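Long-range contacts in beta-lactamase-related domain-containing protein (Bacteroides dorei DSM 17855, PDB 5TGF), which is of unknown function but probably acts as a serine hydrolase of the beta-lactamase and penicillin-binding protein family, and binds calcium: residues V63-R74 with F167-I175; Y293-V302 with P327-N338. All blocks are in the same frame, centred on the assembly; numbering follows the deposited sequence.

Interaction 1. Residues V63-R74 with F167-I175; sequences VAAAVIGAVVDR and FEPLFQELI
Leu174 lays its CD2 methyl over one face of the Arg74 guanidinium, 3.5 Å from NE, while the edge of the same plane is turned back to its own helix, where NH1 donates to Ala70 O at 157°. Bond and methyl together hold the flat group in place. A water extends the link, donating to Leu174 O and accepting a weak bond from Arg74 NH2.

The Phe167 ring presents an edge to Ile68, with CE1 4.1 Å from CG1, and meets Val67 CG1 and Ala64 CB obliquely. Phe171 is approached on the slant as well, Val63 CG1 coming to 3.4 Å from its CE1. Both phenyl rings also pack edge-to-face with Phe186.

The packing is knobs-into-holes. Val67, between the two rings, fills a hole lined by Phe167, Leu170, Phe171 and Ile175; its CG1, opposite the backbone N (chi1 175°), reaches Phe167, leaving CG2 for Phe171 CD1 at 3.6 Å. In return Leu174 enters among Val67, Ala70, Val71 and Arg74, its CD1 3.8 Å from Val71 CG2. The axes of the two segments cross at 74°; the contact joins helices 60-74 and 167-179 of the alpha-helical part of a beta-lactamase-like fold.

No direct hydrogen bond spans the segments, so the contact rests on apolar burial, with polar bridging confined to the water beside the exposed arginine.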
loop_
_atom_site.group_PDB
_atom_site.type_symbol
_atom_site.label_atom_id
_atom_site.label_comp_id
_atom_site.label_asym_id
_atom_site.label_seq_id
_atom_site.Cartn_x
_atom_site.Cartn_y
_atom_site.Cartn_z
ATOM N N VAL A 63 -1.407 -0.491 4.449
ATOM C CA VAL A 63 -1.389 -0.648 5.920
ATOM C C VAL A 63 -1.024 0.665 6.612
ATOM O O VAL A 63 -1.633 1.040 7.605
ATOM C CB VAL A 63 -0.444 -1.782 6.359
ATOM C CG1 VAL A 63 -0.459 -1.925 7.888
ATOM C CG2 VAL A 63 -0.821 -3.086 5.661
ATOM N N ALA A 64 -0.060 1.400 6.077
ATOM C CA ALA A 64 0.333 2.668 6.713
ATOM C C ALA A 64 -0.764 3.726 6.644
ATOM O O ALA A 64 -1.026 4.448 7.624
ATOM C CB ALA A 64 1.616 3.180 6.083
ATOM N N ALA A 65 -1.460 3.797 5.513
ATOM C CA ALA A 65 -2.632 4.661 5.400
ATOM C C ALA A 65 -3.718 4.269 6.432
ATOM O O ALA A 65 -4.385 5.151 7.004
ATOM C CB ALA A 65 -3.202 4.591 3.993
ATOM N N ALA A 66 -3.887 2.976 6.661
ATOM C CA ALA A 66 -4.833 2.500 7.701
ATOM C C ALA A 66 -4.426 2.915 9.137
ATOM O O ALA A 66 -5.300 3.258 9.942
ATOM C CB ALA A 66 -5.012 1.006 7.617
ATOM N N VAL A 67 -3.126 2.938 9.446
ATOM C CA VAL A 67 -2.680 3.392 10.762
ATOM C C VAL A 67 -3.052 4.882 10.935
ATOM O O VAL A 67 -3.621 5.290 11.953
ATOM C CB VAL A 67 -1.167 3.194 10.950
ATOM C CG1 VAL A 67 -0.693 3.783 12.271
ATOM C CG2 VAL A 67 -0.795 1.725 10.884
ATOM N N ILE A 68 -2.769 5.683 9.910
ATOM C CA ILE A 68 -3.104 7.094 9.923
ATOM C C ILE A 68 -4.634 7.309 9.984
ATOM O O ILE A 68 -5.107 8.160 10.743
ATOM C CB ILE A 68 -2.477 7.846 8.725
ATOM C CG1 ILE A 68 -0.951 7.725 8.764
ATOM C CG2 ILE A 68 -2.965 9.304 8.660
ATOM C CD1 ILE A 68 -0.275 8.229 7.509
ATOM N N GLY A 69 -5.391 6.515 9.239
ATOM C CA GLY A 69 -6.841 6.547 9.358
ATOM C C GLY A 69 -7.345 6.255 10.790
ATOM O O GLY A 69 -8.338 6.844 11.244
ATOM N N ALA A 70 -6.705 5.352 11.497
ATOM C CA ALA A 70 -7.110 5.059 12.886
ATOM C C ALA A 70 -6.819 6.251 13.837
ATOM O O ALA A 70 -7.564 6.515 14.797
ATOM C CB ALA A 70 -6.457 3.786 13.375
ATOM N N VAL A 71 -5.787 7.011 13.518
ATOM C CA VAL A 71 -5.480 8.230 14.243
ATOM C C VAL A 71 -6.484 9.321 13.906
ATOM O O VAL A 71 -6.985 10.023 14.803
ATOM C CB VAL A 71 -4.020 8.687 13.955
ATOM C CG1 VAL A 71 -3.729 10.037 14.574
ATOM C CG2 VAL A 71 -3.048 7.634 14.454
ATOM N N VAL A 72 -6.821 9.464 12.627
ATOM C CA VAL A 72 -7.843 10.410 12.214
ATOM C C VAL A 72 -9.175 10.125 12.929
ATOM O O VAL A 72 -9.873 11.049 13.300
ATOM C CB VAL A 72 -8.028 10.406 10.697
ATOM C CG1 VAL A 72 -9.349 11.054 10.269
ATOM C CG2 VAL A 72 -6.821 11.072 10.035
ATOM N N ASP A 73 -9.500 8.858 13.089
ATOM C CA ASP A 73 -10.718 8.458 13.783
ATOM C C ASP A 73 -10.738 8.887 15.275
ATOM O O ASP A 73 -11.810 9.089 15.829
ATOM C CB ASP A 73 -10.924 6.939 13.666
ATOM C CG ASP A 73 -11.385 6.499 12.265
ATOM O OD1 ASP A 73 -11.692 7.361 11.413
ATOM O OD2 ASP A 73 -11.411 5.276 11.998
ATOM N N ARG A 74 -9.573 8.973 15.904
ATOM C CA ARG A 74 -9.427 9.161 17.372
ATOM C C ARG A 74 -9.007 10.581 17.825
ATOM O O ARG A 74 -8.899 10.827 19.025
ATOM C CB ARG A 74 -8.370 8.201 17.918
ATOM C CG ARG A 74 -8.815 6.771 18.040
ATOM C CD ARG A 74 -7.607 5.879 18.270
ATOM N NE ARG A 74 -7.985 4.499 18.542
ATOM C CZ ARG A 74 -8.458 3.662 17.637
ATOM N NH1 ARG A 74 -8.604 4.034 16.368
ATOM N NH2 ARG A 74 -8.766 2.430 17.998
ATOM N N PHE A 167 5.326 5.941 15.258
ATOM C CA PHE A 167 4.515 5.284 14.237
ATOM C C PHE A 167 4.516 3.758 14.349
ATOM O O PHE A 167 3.469 3.105 14.153
ATOM C CB PHE A 167 4.954 5.731 12.828
ATOM C CG PHE A 167 4.032 5.234 11.733
ATOM C CD1 PHE A 167 2.898 5.923 11.410
ATOM C CD2 PHE A 167 4.264 4.017 11.128
ATOM C CE1 PHE A 167 2.009 5.436 10.450
ATOM C CE2 PHE A 167 3.407 3.538 10.143
ATOM C CZ PHE A 167 2.279 4.242 9.826
ATOM N N GLU A 168 5.667 3.160 14.609
ATOM C CA GLU A 168 5.691 1.709 14.744
ATOM C C GLU A 168 4.830 1.243 15.970
ATOM O O GLU A 168 4.012 0.317 15.846
ATOM C CB GLU A 168 7.112 1.187 14.766
ATOM C CG GLU A 168 7.263 -0.304 15.068
ATOM C CD GLU A 168 6.500 -1.229 14.119
ATOM O OE1 GLU A 168 6.209 -0.850 12.974
ATOM O OE2 GLU A 168 6.184 -2.357 14.519
ATOM N N PRO A 169 5.002 1.894 17.139
ATOM C CA PRO A 169 4.127 1.507 18.247
ATOM C C PRO A 169 2.656 1.760 17.960
ATOM O O PRO A 169 1.810 0.931 18.351
ATOM C CB PRO A 169 4.598 2.398 19.405
ATOM C CG PRO A 169 5.972 2.757 19.091
ATOM C CD PRO A 169 6.190 2.619 17.609
ATOM N N LEU A 170 2.352 2.821 17.225
ATOM C CA LEU A 170 0.982 3.063 16.787
ATOM C C LEU A 170 0.428 1.952 15.909
ATOM O O LEU A 170 -0.717 1.530 16.060
ATOM C CB LEU A 170 0.854 4.400 16.066
ATOM C CG LEU A 170 0.912 5.642 16.951
ATOM C CD1 LEU A 170 0.984 6.842 16.039
ATOM C CD2 LEU A 170 -0.334 5.704 17.869
ATOM N N PHE A 171 1.240 1.465 14.980
ATOM C CA PHE A 171 0.813 0.365 14.140
ATOM C C PHE A 171 0.438 -0.842 14.988
ATOM O O PHE A 171 -0.563 -1.494 14.714
ATOM C CB PHE A 171 1.925 -0.023 13.167
ATOM C CG PHE A 171 1.677 -1.319 12.444
ATOM C CD1 PHE A 171 0.496 -1.542 11.750
ATOM C CD2 PHE A 171 2.656 -2.300 12.427
ATOM C CE1 PHE A 171 0.278 -2.759 11.105
ATOM C CE2 PHE A 171 2.434 -3.500 11.810
ATOM C CZ PHE A 171 1.244 -3.716 11.116
ATOM N N GLN A 172 1.260 -1.161 15.984
ATOM C CA GLN A 172 1.005 -2.327 16.819
ATOM C C GLN A 172 -0.255 -2.081 17.668
ATOM O O GLN A 172 -1.079 -2.952 17.781
ATOM C CB GLN A 172 2.201 -2.649 17.721
ATOM C CG GLN A 172 3.510 -2.984 16.970
ATOM C CD GLN A 172 3.407 -4.220 16.079
ATOM O OE1 GLN A 172 2.611 -5.138 16.328
ATOM N NE2 GLN A 172 4.288 -4.291 15.087
ATOM N N GLU A 173 -0.396 -0.892 18.221
ATOM C CA GLU A 173 -1.533 -0.612 19.112
ATOM C C GLU A 173 -2.873 -0.603 18.346
ATOM O O GLU A 173 -3.836 -1.258 18.763
ATOM C CB GLU A 173 -1.321 0.692 19.865
ATOM C CG GLU A 173 -2.517 1.091 20.728
ATOM C CD GLU A 173 -2.471 2.537 21.204
ATOM O OE1 GLU A 173 -1.417 3.205 21.049
ATOM O OE2 GLU A 173 -3.507 3.013 21.738
ATOM N N LEU A 174 -2.905 0.077 17.207
ATOM C CA LEU A 174 -4.153 0.413 16.515
ATOM C C LEU A 174 -4.588 -0.566 15.412
ATOM O O LEU A 174 -5.763 -0.620 15.069
ATOM C CB LEU A 174 -4.023 1.812 15.899
ATOM C CG LEU A 174 -3.809 2.964 16.866
ATOM C CD1 LEU A 174 -3.731 4.273 16.117
ATOM C CD2 LEU A 174 -4.922 3.022 17.910
ATOM N N ILE A 175 -3.635 -1.294 14.825
ATOM C CA ILE A 175 -3.957 -2.212 13.759
ATOM C C ILE A 175 -3.513 -3.651 14.054
ATOM O O ILE A 175 -4.318 -4.588 13.948
ATOM C CB ILE A 175 -3.371 -1.727 12.411
ATOM C CG1 ILE A 175 -3.848 -0.300 12.046
ATOM C CG2 ILE A 175 -3.643 -2.728 11.296
ATOM C CD1 ILE A 175 -5.323 -0.150 11.735
HETATM O O HOH W 1 -8.007 0.826 15.622
#

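Interaction 2. Residues Y293-V302 with P327-N338; sequences YPWINKRDGV and PVLSETVTKIVN
Ser330 touches two aromatic side chains of strand 293-297 at once. Its CB stands over one face of the Trp295 indole, 3.5 Å from the centroid of the five-membered ring and 15° off the normal, a CH-pi contact. OG then turns to the edge of the Tyr293 ring and lies 2.7 Å from Tyr293 OH, close enough for a hydrogen bond, though its proton is not settled there; the same OH is bonded to Glu272 OE1. A chi1 of 45° sets OG between the backbone N and carbonyl carbon, aimed at the tyrosine.

Beyond the serine, Val333 CG2 meets the edge of the indole, 3.8 Å from CZ2, and Leu329 runs antiparallel to the Tyr293 side chain, its CD1 3.9 Å from CD2. Here the C-terminal helix 328-337 packs on the antiparallel sheet, a layering familiar from beta-lactamase-like folds, and the hairpin joining strands 293-297 and 302-307 carries a G1 beta bulge at Gly301 and Val302 facing Asn297. An Asx motif, Asp300 N to Asn297 OD1, shapes that turn.

Asp300 reaches back from it to the helix. Thr334 OG1 donates to the syn lone pair of OD2 at 2.6 Å, whereas Asn338 ND2 meets OD1 from above the carboxylate plane at 3.1 Å. A water accepts from Trp295 NE1 and donates to both Asp300 OD2 and Ser330 O.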
loop_
_atom_site.group_PDB
_atom_site.type_symbol
_atom_site.label_atom_id
_atom_site.label_comp_id
_atom_site.label_asym_id
_atom_site.label_seq_id
_atom_site.Cartn_x
_atom_site.Cartn_y
_atom_site.Cartn_z
ATOM N N TYR A 293 1.524 -8.678 -3.835
ATOM C CA TYR A 293 0.311 -8.156 -4.487
ATOM C C TYR A 293 -0.914 -8.478 -3.631
ATOM O O TYR A 293 -1.450 -9.606 -3.703
ATOM C CB TYR A 293 0.142 -8.771 -5.848
ATOM C CG TYR A 293 -1.048 -8.201 -6.608
ATOM C CD1 TYR A 293 -1.011 -6.907 -7.139
ATOM C CD2 TYR A 293 -2.153 -8.973 -6.867
ATOM C CE1 TYR A 293 -2.096 -6.392 -7.839
ATOM C CE2 TYR A 293 -3.232 -8.479 -7.560
ATOM C CZ TYR A 293 -3.196 -7.186 -8.056
ATOM O OH TYR A 293 -4.313 -6.707 -8.731
ATOM N N PRO A 294 -1.371 -7.501 -2.861
ATOM C CA PRO A 294 -2.636 -7.580 -2.201
ATOM C C PRO A 294 -3.752 -6.897 -2.994
ATOM O O PRO A 294 -3.547 -5.812 -3.552
ATOM C CB PRO A 294 -2.363 -6.841 -0.899
ATOM C CG PRO A 294 -1.386 -5.753 -1.295
ATOM C CD PRO A 294 -0.656 -6.255 -2.508
ATOM N N TRP A 295 -4.942 -7.482 -3.008
ATOM C CA TRP A 295 -6.054 -6.822 -3.668
ATOM C C TRP A 295 -7.403 -7.161 -3.088
ATOM O O TRP A 295 -7.588 -8.219 -2.444
ATOM C CB TRP A 295 -6.041 -7.125 -5.156
ATOM C CG TRP A 295 -6.674 -8.422 -5.548
ATOM C CD1 TRP A 295 -7.888 -8.578 -6.159
ATOM C CD2 TRP A 295 -6.095 -9.733 -5.474
ATOM N NE1 TRP A 295 -8.140 -9.919 -6.373
ATOM C CE2 TRP A 295 -7.035 -10.642 -6.028
ATOM C CE3 TRP A 295 -4.868 -10.232 -5.006
ATOM C CZ2 TRP A 295 -6.811 -12.038 -6.079
ATOM C CZ3 TRP A 295 -4.638 -11.618 -5.053
ATOM C CH2 TRP A 295 -5.599 -12.498 -5.620
ATOM N N ILE A 296 -8.356 -6.298 -3.403
ATOM C CA ILE A 296 -9.764 -6.564 -3.169
ATOM C C ILE A 296 -10.492 -6.311 -4.492
ATOM O O ILE A 296 -10.243 -5.293 -5.167
ATOM C CB ILE A 296 -10.314 -5.641 -2.093
ATOM C CG1 ILE A 296 -9.734 -5.995 -0.722
ATOM C CG2 ILE A 296 -11.827 -5.660 -2.064
ATOM C CD1 ILE A 296 -10.154 -5.008 0.350
ATOM N N ASN A 297 -11.386 -7.230 -4.871
ATOM C CA ASN A 297 -12.328 -7.004 -5.972
ATOM C C ASN A 297 -13.757 -7.120 -5.435
ATOM O O ASN A 297 -14.231 -8.231 -5.082
ATOM C CB ASN A 297 -12.082 -7.970 -7.127
ATOM C CG ASN A 297 -12.959 -7.652 -8.351
ATOM O OD1 ASN A 297 -14.186 -7.588 -8.255
ATOM N ND2 ASN A 297 -12.328 -7.395 -9.479
ATOM N N LYS A 298 -14.415 -5.978 -5.304
ATOM C CA LYS A 298 -15.741 -5.958 -4.683
ATOM C C LYS A 298 -16.813 -6.651 -5.524
ATOM O O LYS A 298 -17.776 -7.134 -4.983
ATOM C CB LYS A 298 -16.173 -4.541 -4.347
ATOM C CG LYS A 298 -15.258 -3.864 -3.335
ATOM C CD LYS A 298 -15.756 -2.473 -3.015
ATOM C CE LYS A 298 -14.634 -1.617 -2.452
ATOM N NZ LYS A 298 -15.166 -0.409 -1.793
ATOM N N ARG A 299 -16.667 -6.640 -6.839
ATOM C CA ARG A 299 -17.612 -7.300 -7.708
ATOM C C ARG A 299 -17.517 -8.816 -7.615
ATOM O O ARG A 299 -18.552 -9.470 -7.566
ATOM C CB ARG A 299 -17.405 -6.858 -9.143
ATOM C CG ARG A 299 -17.891 -5.436 -9.355
ATOM C CD ARG A 299 -18.230 -5.215 -10.810
ATOM N NE ARG A 299 -18.615 -3.828 -11.043
ATOM C CZ ARG A 299 -18.598 -3.256 -12.235
ATOM N NH1 ARG A 299 -18.214 -3.966 -13.301
ATOM N NH2 ARG A 299 -18.974 -1.984 -12.355
ATOM N N ASP A 300 -16.297 -9.347 -7.530
ATOM C CA ASP A 300 -16.060 -10.780 -7.250
ATOM C C ASP A 300 -16.403 -11.174 -5.815
ATOM O O ASP A 300 -16.570 -12.333 -5.542
ATOM C CB ASP A 300 -14.599 -11.164 -7.468
ATOM C CG ASP A 300 -14.120 -10.960 -8.900
ATOM O OD1 ASP A 300 -14.990 -10.931 -9.797
ATOM O OD2 ASP A 300 -12.864 -10.848 -9.106
ATOM N N GLY A 301 -16.407 -10.216 -4.899
ATOM C CA GLY A 301 -16.488 -10.490 -3.467
ATOM C C GLY A 301 -15.220 -11.145 -2.907
ATOM O O GLY A 301 -15.291 -11.963 -1.986
ATOM N N VAL A 302 -14.075 -10.790 -3.492
ATOM C CA VAL A 302 -12.807 -11.436 -3.239
ATOM C C VAL A 302 -11.822 -10.488 -2.522
ATOM O O VAL A 302 -11.750 -9.277 -2.835
ATOM C CB VAL A 302 -12.182 -11.923 -4.572
ATOM C CG1 VAL A 302 -10.714 -12.154 -4.426
ATOM C CG2 VAL A 302 -12.844 -13.213 -5.063
ATOM N N PRO A 327 -1.025 -7.799 -11.586
ATOM C CA PRO A 327 -2.475 -7.957 -11.778
ATOM C C PRO A 327 -2.902 -9.162 -12.598
ATOM O O PRO A 327 -4.113 -9.417 -12.666
ATOM C CB PRO A 327 -2.887 -6.680 -12.556
ATOM C CG PRO A 327 -1.805 -5.743 -12.348
ATOM C CD PRO A 327 -0.545 -6.504 -12.101
ATOM N N VAL A 328 -1.976 -9.927 -13.176
ATOM C CA VAL A 328 -2.368 -11.251 -13.737
ATOM C C VAL A 328 -3.026 -12.134 -12.660
ATOM O O VAL A 328 -3.878 -12.989 -12.960
ATOM C CB VAL A 328 -1.217 -11.996 -14.453
ATOM C CG1 VAL A 328 -0.233 -12.569 -13.457
ATOM C CG2 VAL A 328 -1.762 -13.113 -15.336
ATOM N N LEU A 329 -2.681 -11.898 -11.391
ATOM C CA LEU A 329 -3.214 -12.702 -10.310
ATOM C C LEU A 329 -4.705 -12.426 -10.071
ATOM O O LEU A 329 -5.530 -13.339 -9.982
ATOM C CB LEU A 329 -2.435 -12.427 -9.019
ATOM C CG LEU A 329 -1.002 -12.926 -9.033
ATOM C CD1 LEU A 329 -0.203 -12.196 -7.952
ATOM C CD2 LEU A 329 -0.959 -14.437 -8.841
ATOM N N SER A 330 -5.054 -11.157 -9.960
ATOM C CA SER A 330 -6.462 -10.777 -9.800
ATOM C C SER A 330 -7.267 -11.073 -11.082
ATOM O O SER A 330 -8.418 -11.483 -10.991
ATOM C CB SER A 330 -6.586 -9.309 -9.406
ATOM O OG SER A 330 -5.726 -8.517 -10.207
ATOM N N GLU A 331 -6.651 -10.917 -12.243
ATOM C CA GLU A 331 -7.339 -11.214 -13.514
ATOM C C GLU A 331 -7.694 -12.692 -13.572
ATOM O O GLU A 331 -8.818 -13.066 -13.945
ATOM C CB GLU A 331 -6.409 -10.899 -14.709
ATOM C CG GLU A 331 -7.005 -11.165 -16.086
ATOM C CD GLU A 331 -6.018 -10.935 -17.228
ATOM O OE1 GLU A 331 -6.395 -10.371 -18.261
ATOM O OE2 GLU A 331 -4.846 -11.298 -17.098
ATOM N N THR A 332 -6.737 -13.541 -13.190
ATOM C CA THR A 332 -6.917 -15.000 -13.247
ATOM C C THR A 332 -7.933 -15.457 -12.202
ATOM O O THR A 332 -8.802 -16.312 -12.477
ATOM C CB THR A 332 -5.577 -15.720 -13.100
ATOM O OG1 THR A 332 -4.626 -15.240 -14.067
ATOM C CG2 THR A 332 -5.720 -17.248 -13.281
ATOM N N VAL A 333 -7.908 -14.859 -11.023
ATOM C CA VAL A 333 -8.957 -15.127 -10.019
ATOM C C VAL A 333 -10.343 -14.707 -10.506
ATOM O O VAL A 333 -11.330 -15.442 -10.351
ATOM C CB VAL A 333 -8.624 -14.531 -8.648
ATOM C CG1 VAL A 333 -9.785 -14.585 -7.683
ATOM C CG2 VAL A 333 -7.405 -15.225 -8.043
ATOM N N THR A 334 -10.422 -13.546 -11.136
ATOM C CA THR A 334 -11.703 -13.074 -11.664
ATOM C C THR A 334 -12.284 -14.069 -12.664
ATOM O O THR A 334 -13.437 -14.432 -12.553
ATOM C CB THR A 334 -11.564 -11.655 -12.288
ATOM O OG1 THR A 334 -11.371 -10.700 -11.238
ATOM C CG2 THR A 334 -12.825 -11.277 -13.044
ATOM N N LYS A 335 -11.448 -14.592 -13.534
ATOM C CA LYS A 335 -11.875 -15.640 -14.481
ATOM C C LYS A 335 -12.350 -16.897 -13.742
ATOM O O LYS A 335 -13.429 -17.427 -14.030
ATOM C CB LYS A 335 -10.734 -15.969 -15.413
ATOM C CG LYS A 335 -11.091 -16.759 -16.661
ATOM C CD LYS A 335 -9.832 -16.964 -17.505
ATOM C CE LYS A 335 -10.128 -17.294 -18.963
ATOM N NZ LYS A 335 -11.310 -18.189 -19.120
ATOM N N ILE A 336 -11.571 -17.327 -12.742
ATOM C CA ILE A 336 -11.842 -18.574 -12.049
ATOM C C ILE A 336 -13.149 -18.513 -11.291
ATOM O O ILE A 336 -13.952 -19.464 -11.359
ATOM C CB ILE A 336 -10.668 -18.993 -11.122
ATOM C CG1 ILE A 336 -9.480 -19.446 -11.960
ATOM C CG2 ILE A 336 -11.096 -20.085 -10.151
ATOM C CD1 ILE A 336 -8.173 -19.400 -11.216
ATOM N N VAL A 337 -13.381 -17.448 -10.541
ATOM C CA VAL A 337 -14.521 -17.427 -9.637
ATOM C C VAL A 337 -15.813 -17.056 -10.347
ATOM O O VAL A 337 -16.869 -17.132 -9.746
ATOM C CB VAL A 337 -14.357 -16.539 -8.378
ATOM C CG1 VAL A 337 -13.111 -16.917 -7.586
ATOM C CG2 VAL A 337 -14.308 -15.057 -8.719
ATOM N N ASN A 338 -15.738 -16.679 -11.617
ATOM C CA ASN A 338 -16.951 -16.424 -12.402
ATOM C C ASN A 338 -17.120 -17.509 -13.470
ATOM O O ASN A 338 -17.183 -17.214 -14.653
ATOM C CB ASN A 338 -16.887 -15.014 -13.029
ATOM C CG ASN A 338 -17.001 -13.925 -11.993
ATOM O OD1 ASN A 338 -18.059 -13.742 -11.405
ATOM N ND2 ASN A 338 -15.907 -13.205 -11.739
HETATM O O HOH W 2 -10.125 -10.932 -8.281
#

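Overall arrangement
The two contacts illustrate how one chain can join its layers by different chemistry: interaction 1 fastens helix to helix almost wholly through apolar side chains, while interaction 2 secures a helix on the six-stranded sheet with aromatic faces and a carboxylate. They follow one another along the chain, with centres about 27 Å apart; the nearest atoms of interaction 1 and interaction 2 are about 7 Å apart, without touching. Helix 207-218 lies between them, its Tyr210 touching both Val63 and Pro294. Ala64 lies near a probable SxxK site of Ser58, Lys61 and Tyr147. Segment 63-74 also holds Val72, which with Thr75 and Leu77 forms a calcium site not occupied in this chain, whereas interaction 2 is remote from that site.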